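Local coordinates for protein ElaA (Escherichia coli, PDB 5Z6N) that probably transfers the acetyl group of acetyl coenzyme A to an amino group of a substrate, at residues A63-I77 against T99-Y113. Numbering follows the deposited sequence.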
loop_
_atom_site.group_PDB
_atom_site.type_symbol
_atom_site.label_atom_id
_atom_site.label_comp_id
_atom_site.label_asym_id
_atom_site.label_seq_id
_atom_site.Cartn_x
_atom_site.Cartn_y
_atom_site.Cartn_z
ATOM N N ALA B 63 -2.861 14.238 1.771
ATOM C CA ALA B 63 -1.810 14.755 0.908
ATOM C C ALA B 63 -0.482 14.598 1.633
ATOM O O ALA B 63 -0.420 14.673 2.863
ATOM C CB ALA B 63 -2.050 16.220 0.529
ATOM N N ARG B 64 0.577 14.359 0.864
ATOM C CA ARG B 64 1.912 14.217 1.421
ATOM C C ARG B 64 2.830 15.294 0.858
ATOM O O ARG B 64 2.609 15.827 -0.237
ATOM C CB ARG B 64 2.507 12.822 1.152
ATOM C CG ARG B 64 3.462 12.764 -0.027
ATOM C CD ARG B 64 4.042 11.354 -0.202
ATOM N NE ARG B 64 4.509 11.153 -1.562
ATOM C CZ ARG B 64 5.007 10.005 -2.006
ATOM N NH1 ARG B 64 5.110 8.962 -1.191
ATOM N NH2 ARG B 64 5.414 9.889 -3.263
ATOM N N ILE B 65 3.865 15.603 1.632
ATOM C CA ILE B 65 4.758 16.719 1.368
ATOM C C ILE B 65 6.186 16.196 1.374
ATOM O O ILE B 65 6.651 15.662 2.389
ATOM C CB ILE B 65 4.587 17.827 2.417
ATOM C CG1 ILE B 65 3.127 18.280 2.495
ATOM C CG2 ILE B 65 5.503 18.976 2.117
ATOM C CD1 ILE B 65 2.865 19.220 3.642
ATOM N N LEU B 66 6.885 16.353 0.255
ATOM C CA LEU B 66 8.275 15.933 0.144
ATOM C C LEU B 66 9.198 17.134 0.322
ATOM O O LEU B 66 9.017 18.168 -0.332
ATOM C CB LEU B 66 8.532 15.252 -1.202
ATOM C CG LEU B 66 7.555 14.133 -1.577
ATOM C CD1 LEU B 66 7.911 13.523 -2.911
ATOM C CD2 LEU B 66 7.490 13.061 -0.507
ATOM N N LYS B 67 10.168 16.999 1.223
ATOM C CA LYS B 67 11.214 17.995 1.437
ATOM C C LYS B 67 12.525 17.302 1.072
ATOM O O LYS B 67 13.151 16.642 1.906
ATOM C CB LYS B 67 11.215 18.527 2.870
ATOM C CG LYS B 67 12.366 19.471 3.163
ATOM C CD LYS B 67 12.312 20.692 2.251
ATOM C CE LYS B 67 13.664 21.383 2.180
ATOM N NZ LYS B 67 14.371 21.105 0.895
ATOM N N SER B 68 12.946 17.487 -0.143
ATOM C CA SER B 68 14.083 16.781 -0.634
ATOM C C SER B 68 14.709 17.445 -1.848
ATOM O O SER B 68 14.302 18.489 -2.246
ATOM C CB SER B 68 13.700 15.341 -0.979
ATOM O OG SER B 68 12.769 15.302 -2.046
ATOM N N ASP B 69 15.688 16.817 -2.466
ATOM C CA ASP B 69 16.346 15.643 -1.939
ATOM C C ASP B 69 17.282 16.326 -1.026
ATOM O O ASP B 69 18.422 16.486 -1.349
ATOM C CB ASP B 69 17.091 14.868 -3.047
ATOM C CG ASP B 69 16.153 14.144 -4.039
ATOM O OD1 ASP B 69 14.954 13.984 -3.753
ATOM O OD2 ASP B 69 16.624 13.707 -5.093
ATOM N N ASP B 70 16.786 16.839 0.073
ATOM C CA ASP B 70 17.631 17.562 0.997
ATOM C C ASP B 70 18.552 18.499 0.204
ATOM O O ASP B 70 19.650 18.748 0.632
ATOM C CB ASP B 70 18.594 16.606 1.702
ATOM C CG ASP B 70 17.963 15.872 2.853
ATOM O OD1 ASP B 70 17.079 16.435 3.500
ATOM O OD2 ASP B 70 18.365 14.733 3.118
ATOM N N ASP B 71 18.073 19.017 -0.922
ATOM C CA ASP B 71 18.820 19.802 -1.916
ATOM C C ASP B 71 18.059 21.166 -2.106
ATOM O O ASP B 71 17.083 21.449 -1.442
ATOM C CB ASP B 71 18.662 19.159 -3.320
ATOM C CG ASP B 71 19.555 19.787 -4.397
ATOM O OD1 ASP B 71 20.060 20.902 -4.157
ATOM O OD2 ASP B 71 19.713 19.164 -5.480
ATOM N N LEU B 72 18.492 21.978 -3.064
ATOM C CA LEU B 72 17.890 23.306 -3.271
ATOM C C LEU B 72 16.411 23.338 -3.712
ATOM O O LEU B 72 15.667 24.245 -3.343
ATOM C CB LEU B 72 18.737 24.121 -4.253
ATOM C CG LEU B 72 18.385 25.604 -4.385
ATOM C CD1 LEU B 72 17.373 25.820 -5.499
ATOM C CD2 LEU B 72 17.863 26.155 -3.067
ATOM N N GLU B 73 16.005 22.351 -4.506
ATOM C CA GLU B 73 14.699 22.297 -5.151
ATOM C C GLU B 73 13.523 22.477 -4.192
ATOM O O GLU B 73 13.683 22.283 -2.978
ATOM C CB GLU B 73 14.493 20.907 -5.760
ATOM C CG GLU B 73 15.706 20.314 -6.428
ATOM C CD GLU B 73 16.401 19.313 -5.538
ATOM O OE1 GLU B 73 15.862 19.014 -4.452
ATOM O OE2 GLU B 73 17.466 18.803 -5.937
ATOM N N PRO B 74 12.320 22.859 -4.685
ATOM C CA PRO B 74 11.229 23.185 -3.758
ATOM C C PRO B 74 10.516 22.112 -2.949
ATOM O O PRO B 74 10.837 20.920 -2.999
ATOM C CB PRO B 74 10.255 23.839 -4.741
ATOM C CG PRO B 74 10.358 22.965 -5.933
ATOM C CD PRO B 74 11.826 22.659 -6.046
ATOM N N VAL B 75 9.527 22.570 -2.181
ATOM C CA VAL B 75 8.596 21.682 -1.501
ATOM C C VAL B 75 7.671 21.049 -2.532
ATOM O O VAL B 75 7.122 21.738 -3.401
ATOM C CB VAL B 75 7.796 22.466 -0.452
ATOM C CG1 VAL B 75 7.088 21.526 0.471
ATOM C CG2 VAL B 75 8.700 23.410 0.323
ATOM N N VAL B 76 7.489 19.734 -2.445
ATOM C CA VAL B 76 6.637 18.997 -3.371
ATOM C C VAL B 76 5.368 18.585 -2.641
ATOM O O VAL B 76 5.434 18.033 -1.536
ATOM C CB VAL B 76 7.354 17.768 -3.955
ATOM C CG1 VAL B 76 6.341 16.788 -4.555
ATOM C CG2 VAL B 76 8.382 18.202 -4.997
ATOM N N ILE B 77 4.219 18.860 -3.255
ATOM C CA ILE B 77 2.929 18.353 -2.802
ATOM C C ILE B 77 2.479 17.279 -3.782
ATOM O O ILE B 77 2.645 17.430 -4.998
ATOM C CB ILE B 77 1.877 19.474 -2.694
ATOM C CG1 ILE B 77 2.283 20.500 -1.640
ATOM C CG2 ILE B 77 0.507 18.903 -2.362
ATOM C CD1 ILE B 77 1.273 21.612 -1.483
ATOM N N THR B 99 -2.488 22.246 3.741
ATOM C CA THR B 99 -1.206 21.685 3.329
ATOM C C THR B 99 -0.226 22.771 2.911
ATOM O O THR B 99 0.985 22.617 3.101
ATOM C CB THR B 99 -1.416 20.671 2.194
ATOM O OG1 THR B 99 -2.277 19.616 2.645
ATOM C CG2 THR B 99 -0.100 20.053 1.759
ATOM N N LEU B 100 -0.726 23.879 2.363
ATOM C CA LEU B 100 0.144 25.016 2.088
ATOM C C LEU B 100 0.504 25.760 3.369
ATOM O O LEU B 100 1.629 26.247 3.506
ATOM C CB LEU B 100 -0.520 25.955 1.083
ATOM C CG LEU B 100 -0.605 25.387 -0.333
ATOM C CD1 LEU B 100 -1.431 26.302 -1.224
ATOM C CD2 LEU B 100 0.794 25.192 -0.904
ATOM N N GLU B 101 -0.436 25.854 4.317
ATOM C CA GLU B 101 -0.104 26.386 5.635
ATOM C C GLU B 101 0.984 25.557 6.305
ATOM O O GLU B 101 1.753 26.078 7.121
ATOM C CB GLU B 101 -1.356 26.435 6.515
ATOM C CG GLU B 101 -1.097 26.819 7.971
ATOM C CD GLU B 101 -2.295 26.558 8.872
ATOM O OE1 GLU B 101 -3.199 25.797 8.463
ATOM O OE2 GLU B 101 -2.325 27.103 9.997
ATOM N N THR B 102 1.066 24.267 5.969
ATOM C CA THR B 102 2.158 23.435 6.462
ATOM C C THR B 102 3.450 23.713 5.698
ATOM O O THR B 102 4.516 23.842 6.309
ATOM C CB THR B 102 1.775 21.958 6.363
ATOM O OG1 THR B 102 0.597 21.718 7.145
ATOM C CG2 THR B 102 2.905 21.076 6.883
ATOM N N CYS B 103 3.370 23.811 4.369
ATOM C CA CYS B 103 4.533 24.216 3.584
ATOM C C CYS B 103 4.996 25.611 3.980
ATOM O O CYS B 103 6.196 25.858 4.144
ATOM C CB CYS B 103 4.206 24.169 2.090
ATOM S SG CYS B 103 3.656 22.566 1.470
ATOM N N THR B 104 4.051 26.543 4.128
ATOM C CA THR B 104 4.380 27.899 4.560
ATOM C C THR B 104 5.116 27.884 5.894
ATOM O O THR B 104 6.220 28.426 6.018
ATOM C CB THR B 104 3.104 28.739 4.663
ATOM O OG1 THR B 104 2.640 29.071 3.348
ATOM C CG2 THR B 104 3.358 30.016 5.447
ATOM N N HIS B 105 4.512 27.255 6.904
ATOM C CA HIS B 105 5.092 27.251 8.241
ATOM C C HIS B 105 6.472 26.607 8.241
ATOM O O HIS B 105 7.470 27.244 8.599
ATOM C CB HIS B 105 4.157 26.526 9.212
ATOM C CG HIS B 105 4.532 26.688 10.653
ATOM N ND1 HIS B 105 3.714 26.280 11.685
ATOM C CD2 HIS B 105 5.636 27.212 11.236
ATOM C CE1 HIS B 105 4.296 26.545 12.840
ATOM N NE2 HIS B 105 5.465 27.111 12.595
ATOM N N HIS B 106 6.551 25.339 7.831
ATOM C CA HIS B 106 7.787 24.583 8.005
ATOM C C HIS B 106 8.923 25.161 7.166
ATOM O O HIS B 106 10.032 25.367 7.668
ATOM C CB HIS B 106 7.559 23.108 7.676
ATOM C CG HIS B 106 7.160 22.286 8.862
ATOM N ND1 HIS B 106 5.907 22.355 9.432
ATOM C CD2 HIS B 106 7.861 21.394 9.602
ATOM C CE1 HIS B 106 5.848 21.531 10.463
ATOM N NE2 HIS B 106 7.023 20.938 10.588
ATOM N N TRP B 107 8.664 25.443 5.889
ATOM C CA TRP B 107 9.686 25.960 4.981
ATOM C C TRP B 107 9.199 27.224 4.283
ATOM O O TRP B 107 8.892 27.206 3.085
ATOM C CB TRP B 107 10.089 24.899 3.960
ATOM C CG TRP B 107 10.464 23.635 4.622
ATOM C CD1 TRP B 107 11.648 23.348 5.240
ATOM C CD2 TRP B 107 9.638 22.483 4.773
ATOM N NE1 TRP B 107 11.609 22.072 5.756
ATOM C CE2 TRP B 107 10.389 21.523 5.482
ATOM C CE3 TRP B 107 8.339 22.168 4.372
ATOM C CZ2 TRP B 107 9.875 20.266 5.795
ATOM C CZ3 TRP B 107 7.834 20.919 4.686
ATOM C CH2 TRP B 107 8.601 19.982 5.389
ATOM N N PRO B 108 9.131 28.345 5.005
ATOM C CA PRO B 108 8.962 29.631 4.325
ATOM C C PRO B 108 10.200 29.916 3.491
ATOM O O PRO B 108 11.266 29.335 3.707
ATOM C CB PRO B 108 8.813 30.631 5.479
ATOM C CG PRO B 108 9.577 30.009 6.597
ATOM C CD PRO B 108 9.414 28.514 6.441
ATOM N N ASP B 109 10.046 30.815 2.518
ATOM C CA ASP B 109 11.126 31.152 1.586
ATOM C C ASP B 109 11.549 29.929 0.773
ATOM O O ASP B 109 12.731 29.722 0.486
ATOM C CB ASP B 109 12.324 31.767 2.315
ATOM C CG ASP B 109 11.903 32.758 3.381
ATOM O OD1 ASP B 109 10.824 33.372 3.230
ATOM O OD2 ASP B 109 12.644 32.921 4.374
ATOM N N LYS B 110 10.566 29.099 0.414
ATOM C CA LYS B 110 10.738 27.999 -0.523
ATOM C C LYS B 110 9.408 27.871 -1.266
ATOM O O LYS B 110 8.342 27.829 -0.628
ATOM C CB LYS B 110 11.104 26.671 0.137
ATOM C CG LYS B 110 12.598 26.396 0.242
ATOM C CD LYS B 110 12.876 24.907 0.409
ATOM C CE LYS B 110 14.365 24.587 0.293
ATOM N NZ LYS B 110 15.166 25.288 1.339
ATOM N N PRO B 111 9.442 27.815 -2.595
ATOM C CA PRO B 111 8.203 27.607 -3.355
ATOM C C PRO B 111 7.726 26.168 -3.243
ATOM O O PRO B 111 8.392 25.296 -2.685
ATOM C CB PRO B 111 8.607 27.969 -4.794
ATOM C CG PRO B 111 10.093 28.326 -4.744
ATOM C CD PRO B 111 10.630 27.831 -3.455
ATOM N N VAL B 112 6.528 25.928 -3.765
ATOM C CA VAL B 112 5.862 24.636 -3.658
ATOM C C VAL B 112 5.598 24.114 -5.060
ATOM O O VAL B 112 4.914 24.774 -5.850
ATOM C CB VAL B 112 4.550 24.736 -2.865
ATOM C CG1 VAL B 112 3.637 23.576 -3.215
ATOM C CG2 VAL B 112 4.840 24.765 -1.379
ATOM N N TYR B 113 6.115 22.945 -5.375
ATOM C CA TYR B 113 5.826 22.319 -6.635
ATOM C C TYR B 113 4.717 21.294 -6.458
ATOM O O TYR B 113 4.585 20.743 -5.410
ATOM C CB TYR B 113 7.070 21.640 -7.204
ATOM C CG TYR B 113 6.833 20.977 -8.529
ATOM C CD1 TYR B 113 6.911 21.691 -9.683
ATOM C CD2 TYR B 113 6.481 19.649 -8.610
ATOM C CE1 TYR B 113 6.662 21.107 -10.885
ATOM C CE2 TYR B 113 6.218 19.066 -9.810
ATOM C CZ TYR B 113 6.327 19.797 -10.939
ATOM O OH TYR B 113 6.080 19.249 -12.137
#
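Tyr113 O takes the backbone N-H of Ile77 at 2.9 Å, nearly in line with its C=O (167° at the oxygen), and a CA-H...O contact from Val76 CA at 3.4 Å. The pairing of strands 75-77 and 112-113 continues with Val75 N to Pro111 O at 3.0 Å, while the bond from Tyr113 N to Val75 O is modelled doubtfully short. Pro111, whose own nitrogen has no hydrogen to give, suits the position just before the strand, where only its carbonyl is called on across this pair. The bridges Val75-Val112 and Val76-Tyr113 are parallel, and the link between the two strands runs through the helix ending at 106: this is the beta-alpha-beta crossover of the acetyltransferase (GNAT) fold, with the helix packed over the sheet face that carries Val75, Ile77 and Val112. Beta-branched residues suit these strands. Ile77 CD1 reaches Val112 CG1 at 3.5 Å and Leu100 CD2 at 3.7 Å; Cys103 SG, on a small side chain that tolerates apolar company, fits between Val75 CG1 (3.7 Å) and Ile77 CD1. Ile65 sends CD1 to the methyls of Thr99 and Thr102, whose hydroxyls turn back to Leu95 O and Lys98 O within the helix. Just beyond the helix, the Trp107 indole has His106 CB against one face and Lys67 across the other. With CG anti to the backbone N (chi1 175°) and a bend at chi2, the lysine lays its methylenes over the ring, CD standing 3.8 Å from the centroid of the five-membered ring in a CH-pi contact. Were Trp107 an alanine, the aliphatic chain of Lys67 would probably lose its platform, and Ile65 CG2 and Val75 CG1 part of their cover.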